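Local coordinates for D-glyceraldehyde dehydrogenase (NADP(+)) (Thermoplasma acidophilum, PDB 5IZD), which oxidises D-glyceraldehyde to (R)-glycerate with NADP(+) in the non-phosphorylated Entner-Doudoroff pathway, working as a homotetramer, at residues Q109-W114 against K158-L163; D43-A48 against V197-T202; E397-A402 against F422-R427; L287-H290 against T296-S299. All coordinates share one frame; numbering follows the deposited sequence. Where two conformers were deposited one is given.

How the contacts relate
The contacts form two pairs. Along the chain, contact 2 opens first and encloses contact 1; contact 4 follows, then contact 3. Contacts 1 and 2, centres about 20 Å apart, belong to the NADP-binding part and touch directly, Leu159 on Leu198; helix 153-164 packs on strand 168-172, which pairs with strand 198-200. Contact 4, about 18 Å from contact 3 between centres, lays a helix on strand 284-290 of the seven-stranded sheet; contact 3 joins two connecting helices of the same catalytic domain. Contacts 2 and 4, about 50 Å apart, lie on opposite sides of the chain's centre. Contacts 1 and 3 both touch the second subunit, and contact 3 the other two, so both lie near subunit interfaces.

Contact 1 (Q109-W114 against K158-L163); sequences QYYAEW and KLAPAL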
# COMPACT_ATOMS: atom_id res chain seq x y z
N GLN A 109 5.81 -21.79 -1.90
CA GLN A 109 6.12 -21.14 -0.62
C GLN A 109 5.74 -19.65 -0.62
O GLN A 109 4.97 -19.22 0.22
CB GLN A 109 7.59 -21.27 -0.29
CG GLN A 109 7.98 -20.61 1.01
CD GLN A 109 7.41 -21.29 2.24
OE1 GLN A 109 7.09 -22.46 2.22
NE2 GLN A 109 7.30 -20.55 3.33
N TYR A 110 6.22 -18.94 -1.62
CA TYR A 110 6.05 -17.50 -1.72
C TYR A 110 4.57 -17.12 -1.75
O TYR A 110 4.16 -16.24 -0.99
CB TYR A 110 6.75 -16.96 -2.94
CG TYR A 110 6.42 -15.50 -3.19
CD1 TYR A 110 7.15 -14.45 -2.56
CD2 TYR A 110 5.38 -15.14 -4.08
CE1 TYR A 110 6.84 -13.11 -2.82
CE2 TYR A 110 5.04 -13.81 -4.28
CZ TYR A 110 5.78 -12.81 -3.66
OH TYR A 110 5.42 -11.52 -3.90
N TYR A 111 3.76 -17.80 -2.58
CA TYR A 111 2.36 -17.45 -2.68
C TYR A 111 1.58 -17.79 -1.41
O TYR A 111 0.71 -16.98 -0.97
CB TYR A 111 1.68 -18.05 -3.91
CG TYR A 111 2.11 -17.39 -5.19
CD1 TYR A 111 1.83 -16.07 -5.44
CD2 TYR A 111 2.79 -18.10 -6.16
CE1 TYR A 111 2.24 -15.45 -6.58
CE2 TYR A 111 3.18 -17.50 -7.34
CZ TYR A 111 2.89 -16.17 -7.56
OH TYR A 111 3.29 -15.51 -8.72
N ALA A 112 1.88 -18.94 -0.81
CA ALA A 112 1.27 -19.30 0.45
C ALA A 112 1.60 -18.32 1.57
O ALA A 112 0.75 -18.07 2.42
CB ALA A 112 1.61 -20.73 0.84
N GLU A 113 2.79 -17.71 1.55
CA GLU A 113 3.15 -16.67 2.57
C GLU A 113 2.30 -15.39 2.57
O GLU A 113 2.37 -14.60 3.53
CB GLU A 113 4.63 -16.29 2.49
CG GLU A 113 5.63 -17.44 2.87
CD GLU A 113 7.07 -17.13 2.48
OE1 GLU A 113 7.23 -16.30 1.57
OE2 GLU A 113 8.05 -17.67 3.06
N TRP A 114 1.47 -15.23 1.57
CA TRP A 114 0.57 -14.11 1.48
C TRP A 114 -0.68 -14.27 2.35
O TRP A 114 -1.51 -13.41 2.39
CB TRP A 114 0.20 -13.80 0.06
CG TRP A 114 1.19 -12.99 -0.62
CD1 TRP A 114 1.98 -13.39 -1.60
CD2 TRP A 114 1.47 -11.61 -0.41
NE1 TRP A 114 2.76 -12.38 -2.02
CE2 TRP A 114 2.47 -11.26 -1.29
CE3 TRP A 114 0.97 -10.64 0.46
CZ2 TRP A 114 2.98 -9.98 -1.36
CZ3 TRP A 114 1.50 -9.39 0.40
CH2 TRP A 114 2.49 -9.07 -0.49
N LYS A 158 0.21 -20.53 -11.29
CA LYS A 158 -1.21 -20.30 -11.37
C LYS A 158 -2.03 -20.91 -10.22
O LYS A 158 -2.91 -20.22 -9.67
CB LYS A 158 -1.69 -20.83 -12.73
CG LYS A 158 -1.03 -20.02 -13.84
CD LYS A 158 -1.56 -20.33 -15.21
CE LYS A 158 -0.66 -19.76 -16.29
NZ LYS A 158 -0.70 -18.28 -16.30
N LEU A 159 -1.74 -22.15 -9.82
CA LEU A 159 -2.52 -22.81 -8.75
C LEU A 159 -2.26 -22.19 -7.38
O LEU A 159 -3.19 -21.97 -6.64
CB LEU A 159 -2.27 -24.33 -8.63
CG LEU A 159 -2.60 -25.28 -9.77
CD1 LEU A 159 -2.23 -26.67 -9.35
CD2 LEU A 159 -4.05 -25.27 -10.16
N ALA A 160 -1.01 -21.94 -7.02
CA ALA A 160 -0.75 -21.41 -5.66
C ALA A 160 -1.50 -20.12 -5.34
O ALA A 160 -2.23 -20.09 -4.34
CB ALA A 160 0.72 -21.30 -5.33
N PRO A 161 -1.39 -19.09 -6.21
CA PRO A 161 -2.08 -17.85 -5.82
C PRO A 161 -3.59 -17.96 -5.96
O PRO A 161 -4.32 -17.31 -5.20
CB PRO A 161 -1.55 -16.80 -6.81
CG PRO A 161 -1.01 -17.58 -7.97
CD PRO A 161 -0.52 -18.86 -7.38
N ALA A 162 -4.06 -18.68 -6.96
CA ALA A 162 -5.50 -18.86 -7.14
C ALA A 162 -6.14 -19.51 -5.91
O ALA A 162 -7.14 -18.99 -5.35
CB ALA A 162 -5.82 -19.64 -8.42
N LEU A 163 -5.51 -20.59 -5.46
CA LEU A 163 -5.97 -21.29 -4.28
C LEU A 163 -5.80 -20.51 -2.98
O LEU A 163 -6.68 -20.52 -2.14
CB LEU A 163 -5.29 -22.67 -4.18
CG LEU A 163 -5.69 -23.64 -5.31
CD1 LEU A 163 -4.79 -24.89 -5.29
CD2 LEU A 163 -7.14 -24.12 -5.27
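Tyr111 carries this contact, laying its ring on Pro161 and its CB beside the methyl of Ala160. Before it, Gln109 faces away from 158-163 and turns to its own segment, where NE2 gives Glu113 OE2 a nearly straight hydrogen bond of 3.0 Å from above the carboxylate plane. Tyr110 follows and covers one face of the Tyr111 ring with its CD2. The opposite face of that ring receives Pro161: CD stands 3.8 Å from the ring centroid and 20° off the normal, a CH-pi contact, while Pro161 CB lies 3.7 Å from Tyr111 CD1. With CG beside the backbone N (chi1 -72°), the Tyr111 ring is held between two side chains. Its CB meets Ala160 CB at 3.7 Å; alanine suits the place, its single methyl letting the two helices come close. Proline suits the next position, presenting its CB, CG and CD methylenes to the Tyr111 ring. Having no N-H, it lacks the bond to the preceding turn, and the helix kinks there. Ala112 turns to Ile68 and Tyr69 of helix 39-77. Glu113 forms a salt bridge with Lys117 of the second subunit, and Trp114 packs on Ile464 of helix 460-465. The whole is buried helix-on-helix packing in the NADP-binding part of the aldehyde dehydrogenase fold, with Tyr111 about 5 Å, between side chains, from Arg157, probably a substrate-binding residue.

Contact 2 (D43-A48 against V197-T202); sequences DRAIDA and VLNFIT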
# COMPACT_ATOMS: atom_id res chain seq x y z
N ASP A 43 -17.99 -29.57 -18.10
CA ASP A 43 -19.16 -29.22 -17.29
C ASP A 43 -19.12 -29.79 -15.87
O ASP A 43 -19.28 -29.02 -14.92
CB ASP A 43 -20.47 -29.57 -17.99
CG ASP A 43 -20.77 -28.63 -19.15
OD1 ASP A 43 -20.14 -27.60 -19.31
OD2 ASP A 43 -21.67 -28.94 -19.95
N ARG A 44 -18.90 -31.10 -15.69
CA ARG A 44 -18.82 -31.65 -14.33
C ARG A 44 -17.71 -31.00 -13.51
O ARG A 44 -17.90 -30.73 -12.32
CB ARG A 44 -18.60 -33.16 -14.28
CG ARG A 44 -19.79 -34.01 -14.68
CD ARG A 44 -19.75 -35.45 -14.13
NE ARG A 44 -18.44 -36.10 -14.12
CZ ARG A 44 -17.79 -36.59 -15.19
NH1 ARG A 44 -18.31 -36.50 -16.45
NH2 ARG A 44 -16.60 -37.18 -15.02
N ALA A 45 -16.56 -30.73 -14.16
CA ALA A 45 -15.44 -30.14 -13.46
C ALA A 45 -15.76 -28.71 -13.01
O ALA A 45 -15.52 -28.39 -11.85
CB ALA A 45 -14.17 -30.21 -14.31
N ILE A 46 -16.30 -27.88 -13.89
CA ILE A 46 -16.69 -26.52 -13.56
C ILE A 46 -17.79 -26.50 -12.50
O ILE A 46 -17.73 -25.71 -11.57
CB ILE A 46 -17.09 -25.71 -14.81
CG1 ILE A 46 -15.83 -25.36 -15.62
CG2 ILE A 46 -17.82 -24.42 -14.44
CD1 ILE A 46 -16.15 -24.92 -17.02
N ASP A 47 -18.80 -27.35 -12.67
CA ASP A 47 -19.85 -27.60 -11.62
C ASP A 47 -19.32 -28.03 -10.25
O ASP A 47 -19.75 -27.48 -9.24
CB ASP A 47 -20.93 -28.56 -12.10
CG ASP A 47 -21.81 -27.96 -13.21
OD1 ASP A 47 -21.72 -26.77 -13.58
OD2 ASP A 47 -22.61 -28.69 -13.78
N ALA A 48 -18.36 -28.94 -10.21
CA ALA A 48 -17.67 -29.24 -8.94
C ALA A 48 -16.95 -27.99 -8.32
O ALA A 48 -17.07 -27.74 -7.13
CB ALA A 48 -16.69 -30.37 -9.12
N VAL A 197 -12.42 -28.41 -5.24
CA VAL A 197 -11.60 -27.19 -5.18
C VAL A 197 -10.60 -27.14 -6.33
O VAL A 197 -10.31 -26.07 -6.83
CB VAL A 197 -10.90 -27.03 -3.82
CG1 VAL A 197 -9.92 -25.83 -3.81
CG2 VAL A 197 -11.95 -26.83 -2.76
N LEU A 198 -10.09 -28.30 -6.71
CA LEU A 198 -9.10 -28.42 -7.75
C LEU A 198 -9.51 -29.54 -8.71
O LEU A 198 -9.63 -30.67 -8.29
CB LEU A 198 -7.73 -28.76 -7.16
CG LEU A 198 -6.58 -28.91 -8.17
CD1 LEU A 198 -6.43 -27.66 -9.02
CD2 LEU A 198 -5.29 -29.18 -7.45
N ASN A 199 -9.67 -29.21 -9.98
CA ASN A 199 -10.04 -30.18 -11.02
C ASN A 199 -9.02 -30.12 -12.16
O ASN A 199 -8.54 -29.04 -12.50
CB ASN A 199 -11.45 -29.93 -11.54
CG ASN A 199 -12.47 -29.85 -10.42
OD1 ASN A 199 -13.10 -30.88 -10.05
ND2 ASN A 199 -12.62 -28.69 -9.83
N PHE A 200 -8.79 -31.28 -12.79
CA PHE A 200 -7.74 -31.50 -13.76
C PHE A 200 -8.37 -32.11 -14.99
O PHE A 200 -8.94 -33.23 -14.93
CB PHE A 200 -6.69 -32.45 -13.19
CG PHE A 200 -5.52 -32.72 -14.11
CD1 PHE A 200 -4.61 -31.73 -14.43
CD2 PHE A 200 -5.33 -33.97 -14.67
CE1 PHE A 200 -3.51 -31.99 -15.24
CE2 PHE A 200 -4.23 -34.24 -15.51
CZ PHE A 200 -3.32 -33.23 -15.79
N ILE A 201 -8.27 -31.38 -16.09
CA ILE A 201 -8.88 -31.74 -17.36
C ILE A 201 -7.81 -31.66 -18.44
O ILE A 201 -7.18 -30.58 -18.65
CB ILE A 201 -10.00 -30.74 -17.70
CG1 ILE A 201 -11.23 -30.98 -16.84
CG2 ILE A 201 -10.39 -30.84 -19.17
CD1 ILE A 201 -11.98 -32.25 -17.19
N THR A 202 -7.61 -32.76 -19.16
CA THR A 202 -6.70 -32.80 -20.28
C THR A 202 -7.57 -32.99 -21.53
O THR A 202 -8.69 -33.51 -21.47
CB THR A 202 -5.66 -33.99 -20.20
OG1 THR A 202 -6.33 -35.25 -20.06
CG2 THR A 202 -4.66 -33.77 -19.02
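The carboxamide of Asn199 is the flat group here, and helix 43-48 covers one of its faces. Ala45 O stands over that face, 3.7 Å from Asn199 CG and almost directly above it. Because the amide N-H groups lie in the amide plane, the 3.5 Å between Ala45 O and Asn199 ND2 is an approach without a hydrogen bond. The polar atoms of the group are satisfied by others: OD1 accepts from the backbone N of Asp8, and ND2 gives to Gly196 O, with a weak second bond to Val169 O. These bonds fix the rotation of the amide, and asparagine suits a buried place where backbone groups converge. Asn199 OD1 also has the methyl of Ala48 beside it, at 3.7 Å. With CG beside its own backbone N (chi1 -52°), the side chain leans over the helix backbone. Nearer the strand backbone, Ala45 CB meets both Asn199 CB at 3.9 Å and Ile201 CG1 at 4.0 Å. Alanine at both helix positions keeps the backbone close. This is a helix packed on a parallel strand of the NADP-binding domain, the Ile201 side chain about 4 Å from that of Ile208, probably an NADP-binding residue. Helix 39-77 thus lies on strand 198-200, which pairs with the parallel strand 168-172, while Phe200 points from the other side into helix 178-190, and Ile201 touches Ile7 of strand 2-7.

Contact 3 (E397-A402 against F422-R427); sequences EMYDLA and FEASER
Tyr399 spans the gap between helices 397-402 and 422-427, whose short axes run roughly parallel, crossing at -29° with a closest approach of 10.9 Å. Both are connecting helices of the catalytic domain's alpha/beta fold: helix 395-403 leads from strand 386-392 to strand 410-414, and helix 418-427 leads on to strand 432-435. At so wide a spacing a long aromatic residue suits the place, and Tyr399 points toward the neighbouring helix, its CG beside the backbone N (chi1 -63°). Arg427 CB covers one face of the ring, 3.8 Å from the centroid, in a CH-pi contact. From there the arginine chain bends away, and NH2 makes a salt bridge with Asp58 of the third subunit. Ala424 supplies a small methyl to the ring, its CB 3.9 Å from Tyr399 CE1. At the far end of the ring Glu423 OE2 accepts a hydrogen bond from the tyrosine hydroxyl. Glutamate suits this position because its carboxylate can do so and still serve a second partner: OE1 takes a hydrogen bond from His129 of the second subunit. In place of Tyr399, a phenylalanine would probably leave Glu423 OE2 without its donor within the chain and its carboxylate freer to turn. The contact thus joins the two helices while its charged ends hold other subunits. With the ring plane and that of the carboxylate nearly perpendicular (79°), Tyr399 OH donates its hydrogen bond to the anti lone pair of Glu423 OE2, 2.9 Å away.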
# COMPACT_ATOMS: atom_id res chain seq x y z
N GLU A 397 19.08 5.54 -30.76
CA GLU A 397 18.88 4.51 -31.79
C GLU A 397 18.55 3.16 -31.11
O GLU A 397 17.57 2.52 -31.48
CB GLU A 397 20.11 4.44 -32.73
CG GLU A 397 20.09 3.22 -33.65
CD GLU A 397 21.46 2.80 -34.20
OE1 GLU A 397 21.46 2.30 -35.35
OE2 GLU A 397 22.49 2.92 -33.48
N MET A 398 19.35 2.80 -30.10
CA MET A 398 19.18 1.59 -29.29
C MET A 398 17.76 1.51 -28.70
O MET A 398 17.06 0.48 -28.94
CB MET A 398 20.22 1.53 -28.18
CG MET A 398 20.23 0.22 -27.39
SD MET A 398 21.46 0.16 -26.07
CE MET A 398 20.60 1.00 -24.75
N TYR A 399 17.29 2.59 -28.07
CA TYR A 399 15.94 2.62 -27.53
C TYR A 399 14.89 2.41 -28.60
O TYR A 399 13.92 1.65 -28.39
CB TYR A 399 15.59 3.96 -26.83
CG TYR A 399 16.41 4.35 -25.62
CD1 TYR A 399 17.00 3.40 -24.82
CD2 TYR A 399 16.59 5.72 -25.28
CE1 TYR A 399 17.74 3.75 -23.73
CE2 TYR A 399 17.33 6.09 -24.16
CZ TYR A 399 17.89 5.07 -23.37
OH TYR A 399 18.65 5.33 -22.27
N ASP A 400 15.06 3.11 -29.72
CA ASP A 400 14.05 3.06 -30.80
C ASP A 400 13.96 1.67 -31.47
O ASP A 400 12.87 1.22 -31.80
CB ASP A 400 14.34 4.10 -31.90
CG ASP A 400 14.04 5.52 -31.46
OD1 ASP A 400 13.34 5.73 -30.45
OD2 ASP A 400 14.51 6.44 -32.16
N LEU A 401 15.10 1.05 -31.68
CA LEU A 401 15.15 -0.27 -32.25
C LEU A 401 14.49 -1.32 -31.31
O LEU A 401 13.71 -2.19 -31.78
CB LEU A 401 16.58 -0.68 -32.59
CG LEU A 401 17.21 0.11 -33.74
CD1 LEU A 401 18.68 -0.26 -33.76
CD2 LEU A 401 16.64 -0.14 -35.13
N ALA A 402 14.82 -1.23 -30.03
CA ALA A 402 14.25 -2.06 -28.99
C ALA A 402 12.74 -1.94 -28.93
O ALA A 402 12.02 -2.98 -28.87
CB ALA A 402 14.87 -1.75 -27.65
N PHE A 422 19.59 4.25 -15.70
CA PHE A 422 18.42 4.95 -15.15
C PHE A 422 17.49 5.48 -16.25
O PHE A 422 16.26 5.45 -16.11
CB PHE A 422 18.87 6.10 -14.23
CG PHE A 422 19.50 5.62 -12.95
CD1 PHE A 422 18.73 4.98 -11.98
CD2 PHE A 422 20.83 5.80 -12.71
CE1 PHE A 422 19.29 4.54 -10.78
CE2 PHE A 422 21.39 5.37 -11.52
CZ PHE A 422 20.63 4.74 -10.55
N GLU A 423 18.05 5.97 -17.34
CA GLU A 423 17.22 6.45 -18.43
C GLU A 423 16.46 5.31 -19.15
O GLU A 423 15.27 5.45 -19.42
CB GLU A 423 18.07 7.28 -19.43
CG GLU A 423 17.22 7.86 -20.57
CD GLU A 423 18.00 8.71 -21.52
OE1 GLU A 423 17.70 9.91 -21.44
OE2 GLU A 423 18.89 8.20 -22.28
N ALA A 424 17.16 4.23 -19.47
CA ALA A 424 16.53 3.01 -20.06
C ALA A 424 15.42 2.41 -19.22
O ALA A 424 14.48 1.86 -19.75
CB ALA A 424 17.56 1.92 -20.31
N SER A 425 15.50 2.58 -17.90
CA SER A 425 14.44 2.10 -17.04
C SER A 425 13.08 2.66 -17.39
O SER A 425 12.09 2.06 -17.07
CB SER A 425 14.79 2.34 -15.59
OG SER A 425 15.99 1.63 -15.30
N GLU A 426 13.05 3.86 -17.99
CA GLU A 426 11.79 4.44 -18.52
C GLU A 426 11.67 4.36 -20.04
O GLU A 426 10.56 4.15 -20.54
CB GLU A 426 11.60 5.91 -18.04
CG GLU A 426 10.99 5.93 -16.64
CD GLU A 426 10.40 7.27 -16.15
OE1 GLU A 426 11.15 8.20 -15.73
OE2 GLU A 426 9.15 7.37 -16.13
N ARG A 427 12.78 4.54 -20.77
CA ARG A 427 12.69 4.66 -22.21
C ARG A 427 12.55 3.26 -22.92
O ARG A 427 12.05 3.20 -24.06
CB ARG A 427 13.87 5.49 -22.75
CG ARG A 427 13.84 6.99 -22.38
CD ARG A 427 13.01 7.77 -23.40
NE ARG A 427 12.52 9.08 -22.99
CZ ARG A 427 12.18 10.06 -23.82
NH1 ARG A 427 12.32 9.91 -25.13
NH2 ARG A 427 11.72 11.20 -23.35

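Contact 4 (L287-H290 against T296-S299); sequences LYVH and TFMS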
# COMPACT_ATOMS: atom_id res chain seq x y z
N LEU A 287 19.63 -9.45 -31.18
CA LEU A 287 20.90 -9.06 -30.60
C LEU A 287 21.37 -7.73 -31.22
O LEU A 287 21.47 -7.61 -32.41
CB LEU A 287 21.90 -10.20 -30.79
CG LEU A 287 23.32 -10.05 -30.30
CD1 LEU A 287 23.36 -9.64 -28.85
CD2 LEU A 287 24.09 -11.34 -30.47
N TYR A 288 21.57 -6.73 -30.35
CA TYR A 288 22.05 -5.39 -30.71
C TYR A 288 23.36 -5.16 -29.98
O TYR A 288 23.35 -5.04 -28.74
CB TYR A 288 21.04 -4.31 -30.28
CG TYR A 288 19.72 -4.45 -30.97
CD1 TYR A 288 19.55 -4.06 -32.27
CD2 TYR A 288 18.65 -4.99 -30.33
CE1 TYR A 288 18.34 -4.16 -32.90
CE2 TYR A 288 17.44 -5.10 -30.93
CZ TYR A 288 17.28 -4.68 -32.22
OH TYR A 288 16.06 -4.92 -32.84
N VAL A 289 24.47 -5.06 -30.73
CA VAL A 289 25.77 -4.86 -30.14
C VAL A 289 26.43 -3.59 -30.70
O VAL A 289 26.37 -3.26 -31.89
CB VAL A 289 26.68 -6.08 -30.36
CG1 VAL A 289 27.97 -5.95 -29.59
CG2 VAL A 289 25.96 -7.37 -29.93
N HIS A 290 27.07 -2.86 -29.82
CA HIS A 290 27.68 -1.63 -30.26
C HIS A 290 28.75 -1.91 -31.32
O HIS A 290 29.53 -2.87 -31.18
CB HIS A 290 28.21 -0.86 -29.05
CG HIS A 290 28.62 0.53 -29.35
ND1 HIS A 290 29.71 0.82 -30.14
CD2 HIS A 290 28.12 1.72 -28.95
CE1 HIS A 290 29.86 2.14 -30.22
NE2 HIS A 290 28.91 2.71 -29.51
N THR A 296 34.39 -8.62 -32.25
CA THR A 296 34.85 -9.49 -31.15
C THR A 296 33.70 -10.21 -30.48
O THR A 296 33.80 -11.46 -30.27
CB THR A 296 35.61 -8.76 -30.05
OG1 THR A 296 36.79 -8.25 -30.63
CG2 THR A 296 36.08 -9.72 -28.96
N PHE A 297 32.62 -9.48 -30.18
CA PHE A 297 31.46 -10.09 -29.54
C PHE A 297 30.91 -11.29 -30.36
O PHE A 297 30.77 -12.40 -29.83
CB PHE A 297 30.35 -9.07 -29.25
CG PHE A 297 29.26 -9.61 -28.36
CD1 PHE A 297 28.22 -10.37 -28.87
CD2 PHE A 297 29.29 -9.39 -27.00
CE1 PHE A 297 27.23 -10.86 -28.05
CE2 PHE A 297 28.32 -9.89 -26.17
CZ PHE A 297 27.27 -10.61 -26.68
N MET A 298 30.61 -11.06 -31.63
CA MET A 298 30.02 -12.11 -32.47
C MET A 298 30.92 -13.34 -32.65
O MET A 298 30.41 -14.45 -32.67
CB MET A 298 29.66 -11.59 -33.85
CG MET A 298 28.56 -10.55 -33.86
SD MET A 298 27.11 -11.00 -32.91
CE MET A 298 26.50 -12.42 -33.85
N SER A 299 32.22 -13.10 -32.75
CA SER A 299 33.24 -14.15 -32.86
C SER A 299 33.25 -15.01 -31.58
O SER A 299 33.15 -16.23 -31.64
CB SER A 299 34.59 -13.46 -33.10
OG SER A 299 35.68 -14.34 -32.99
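Val289 and Phe297 mark the closest approach of strand 287-290 and helix 296-299, with their CA atoms 7.8 Å apart. Only five residues separate the two segments, so the chain leaves the strand, turns at once and lays the helix back on the sheet. Leu287 and Val289, alternate residues of the strand, point to the same side and meet the helix together. Val289 uses both branches: CG2 sits over one face of the Phe297 ring, 3.9 Å from CD1, and CG1 touches Phe297 CB at 3.9 Å. A beta-branched residue suits this strand position, since its two methyls spread across the base of the aromatic side chain. With an alanine here both methyls would go, which is likely to open a gap beside Phe297 and let its ring turn more freely. Leu287 works further along the ring, its CD2 4.0 Å from Phe297 CE1. The same methyl meets Met298 SD tip to tip at 3.9 Å. Methionine can do this from a position on the flank of the helix because its flexible chain folds twice, at chi2 (-48°) and chi3 (-66°), bringing the sulfur back to the strand. Phe297 also packs on Met262, Leu266 and Leu269 of helix 262-274, and Met298 on Ala389 of strand 386-392. No hydrogen bond crosses the contact. It is a buried apolar layer between a central parallel strand and a covering helix, as expected of the alpha/beta catalytic domain of aldehyde dehydrogenases.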